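Local atomic coordinates of amino Transferase (Eubacterium rectale, PDB entry 3ELE), a protein that probably transfers amino groups between amino acids and keto acids with the help of pyridoxal-5'-phosphate, as a class I and II aminotransferase. Residues A216-R221 against T240-S245. Numbering follows the deposited sequence.
Sequences ADEPYR and TLVCYS. With PLP (pyridoxal-5'-phosphate), chain E.
Ala216 pairs with Val242 as a parallel bridge between neighbouring strands 213-217 and 240-245. They belong to the mixed seven-stranded sheet of the large domain in the PLP-dependent aminotransferase fold. Ala216 N donates to Leu241 O at 2.9 Å, and Ala216 O accepts from Cys243 N. Asp217 pairs with Cys243, and its side chain lies on the sheet face that carries Cys243. Its carboxyl group is turned anti to the main-chain nitrogen (chi1 -171°), which brings Asp217 OD2 to 2.7 Å from PLP N1. Tyr137 also bonds this OD2. Just past the strand, Glu218 N donates to Cys243 O at 2.8 Å. A type I turn starts here, and Glu218 O lies 3.3 Å from Tyr244 CD1, at the edge of that ring. The carboxylate lies against Val242: Glu218 OE1 is 3.4 Å from Val242 CG1. Arg221 grips it side-on, NE to OE1 and NH2 to OE2. With an alanine in place of Glu218, the Arg221 guanidinium would probably lose its carboxylate mate and Val242 CG1 the group packed against it. Pro219 CG approaches the cofactor ring near N1, and a water bridges Pro219 O and Ser245 O. Tyr220 OH is hydrogen-bonded to PLP O3 and to Tyr335 OH. At the end of the second strand, Ser245 OG donates to PLP O1P at 2.6 Å.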
# COMPACT_ATOMS: atom_id res chain seq x y z
N ALA A 216 -16.71 3.95 8.92
CA ALA A 216 -16.98 5.30 8.44
C ALA A 216 -15.94 5.73 7.42
O ALA A 216 -14.80 6.02 7.79
CB ALA A 216 -17.01 6.30 9.63
N ASP A 217 -16.36 5.82 6.16
CA ASP A 217 -15.52 6.21 5.02
C ASP A 217 -15.66 7.71 4.88
O ASP A 217 -16.58 8.19 4.21
CB ASP A 217 -15.99 5.46 3.76
CG ASP A 217 -15.06 5.62 2.60
OD1 ASP A 217 -13.91 6.04 2.79
OD2 ASP A 217 -15.49 5.28 1.48
N GLU A 218 -14.72 8.46 5.48
CA GLU A 218 -14.82 9.94 5.60
C GLU A 218 -13.91 10.86 4.78
O GLU A 218 -13.67 11.99 5.22
CB GLU A 218 -14.60 10.31 7.06
CG GLU A 218 -15.55 9.64 8.02
CD GLU A 218 -15.70 10.44 9.28
OE1 GLU A 218 -14.70 11.06 9.72
OE2 GLU A 218 -16.82 10.47 9.81
N PRO A 219 -13.49 10.46 3.56
CA PRO A 219 -12.56 11.37 2.85
C PRO A 219 -13.16 12.72 2.40
O PRO A 219 -12.38 13.66 2.19
CB PRO A 219 -12.08 10.54 1.65
CG PRO A 219 -13.22 9.62 1.34
CD PRO A 219 -13.81 9.28 2.73
N TYR A 220 -14.50 12.83 2.29
CA TYR A 220 -15.20 14.09 1.93
C TYR A 220 -15.64 14.93 3.14
O TYR A 220 -16.33 15.94 2.95
CB TYR A 220 -16.44 13.81 1.05
CG TYR A 220 -16.11 13.06 -0.21
CD1 TYR A 220 -15.52 13.71 -1.27
CD2 TYR A 220 -16.33 11.68 -0.32
CE1 TYR A 220 -15.18 13.03 -2.43
CE2 TYR A 220 -15.97 10.98 -1.49
CZ TYR A 220 -15.39 11.69 -2.53
OH TYR A 220 -15.00 11.10 -3.70
N ARG A 221 -15.25 14.53 4.36
CA ARG A 221 -15.65 15.20 5.62
C ARG A 221 -15.63 16.72 5.55
O ARG A 221 -16.61 17.35 5.94
CB ARG A 221 -14.82 14.69 6.83
CG ARG A 221 -15.02 15.52 8.14
CD ARG A 221 -14.47 14.84 9.37
NE ARG A 221 -15.43 13.86 9.86
CZ ARG A 221 -16.50 14.15 10.60
NH1 ARG A 221 -16.83 15.40 10.92
NH2 ARG A 221 -17.28 13.18 10.99
N THR A 240 -16.95 1.91 16.28
CA THR A 240 -16.81 2.65 15.04
C THR A 240 -15.34 2.71 14.70
O THR A 240 -14.52 3.02 15.56
CB THR A 240 -17.32 4.08 15.22
OG1 THR A 240 -18.69 4.04 15.62
CG2 THR A 240 -17.15 4.97 13.92
N LEU A 241 -15.04 2.37 13.44
CA LEU A 241 -13.71 2.50 12.84
C LEU A 241 -13.86 3.62 11.84
O LEU A 241 -14.81 3.61 11.07
CB LEU A 241 -13.30 1.21 12.13
CG LEU A 241 -12.97 0.03 13.06
CD1 LEU A 241 -12.98 -1.30 12.30
CD2 LEU A 241 -11.63 0.29 13.75
N VAL A 242 -12.95 4.61 11.88
CA VAL A 242 -12.98 5.75 10.94
C VAL A 242 -11.83 5.60 9.96
O VAL A 242 -10.71 5.35 10.38
CB VAL A 242 -12.94 7.12 11.66
CG1 VAL A 242 -12.94 8.27 10.62
CG2 VAL A 242 -14.14 7.25 12.64
N CYS A 243 -12.15 5.71 8.67
CA CYS A 243 -11.21 5.64 7.56
C CYS A 243 -11.20 7.03 6.96
O CYS A 243 -12.26 7.55 6.56
CB CYS A 243 -11.65 4.62 6.51
SG CYS A 243 -11.68 2.94 7.15
N TYR A 244 -10.02 7.63 6.92
CA TYR A 244 -9.84 8.95 6.40
C TYR A 244 -8.61 9.00 5.49
O TYR A 244 -7.77 8.11 5.52
CB TYR A 244 -9.70 9.91 7.60
CG TYR A 244 -9.60 11.35 7.18
CD1 TYR A 244 -10.75 12.08 6.80
CD2 TYR A 244 -8.35 11.98 7.07
CE1 TYR A 244 -10.66 13.40 6.38
CE2 TYR A 244 -8.25 13.31 6.65
CZ TYR A 244 -9.40 14.01 6.31
OH TYR A 244 -9.27 15.32 5.89
N SER A 245 -8.59 10.00 4.61
CA SER A 245 -7.42 10.29 3.81
C SER A 245 -7.41 11.78 3.46
O SER A 245 -8.44 12.45 3.56
CB SER A 245 -7.36 9.44 2.55
OG SER A 245 -8.21 9.93 1.53
N1 PLP E . -14.14 6.42 -0.53
C2 PLP E . -14.93 7.15 -1.43
C2A PLP E . -16.40 7.25 -1.18
C3 PLP E . -14.35 7.80 -2.53
O3 PLP E . -15.12 8.52 -3.41
C4 PLP E . -12.96 7.69 -2.77
C4A PLP E . -12.50 8.02 -4.18
O4A PLP E . -12.52 7.16 -5.06
C5 PLP E . -12.17 6.95 -1.84
C6 PLP E . -12.77 6.31 -0.73
C5A PLP E . -10.68 6.74 -2.02
O4P PLP E . -9.90 7.71 -1.38
P PLP E . -8.30 7.49 -1.39
O1P PLP E . -7.71 8.02 -0.11
O2P PLP E . -7.70 8.31 -2.50
O3P PLP E . -7.93 6.06 -1.56
O HOH W 1 -9.74 13.96 2.04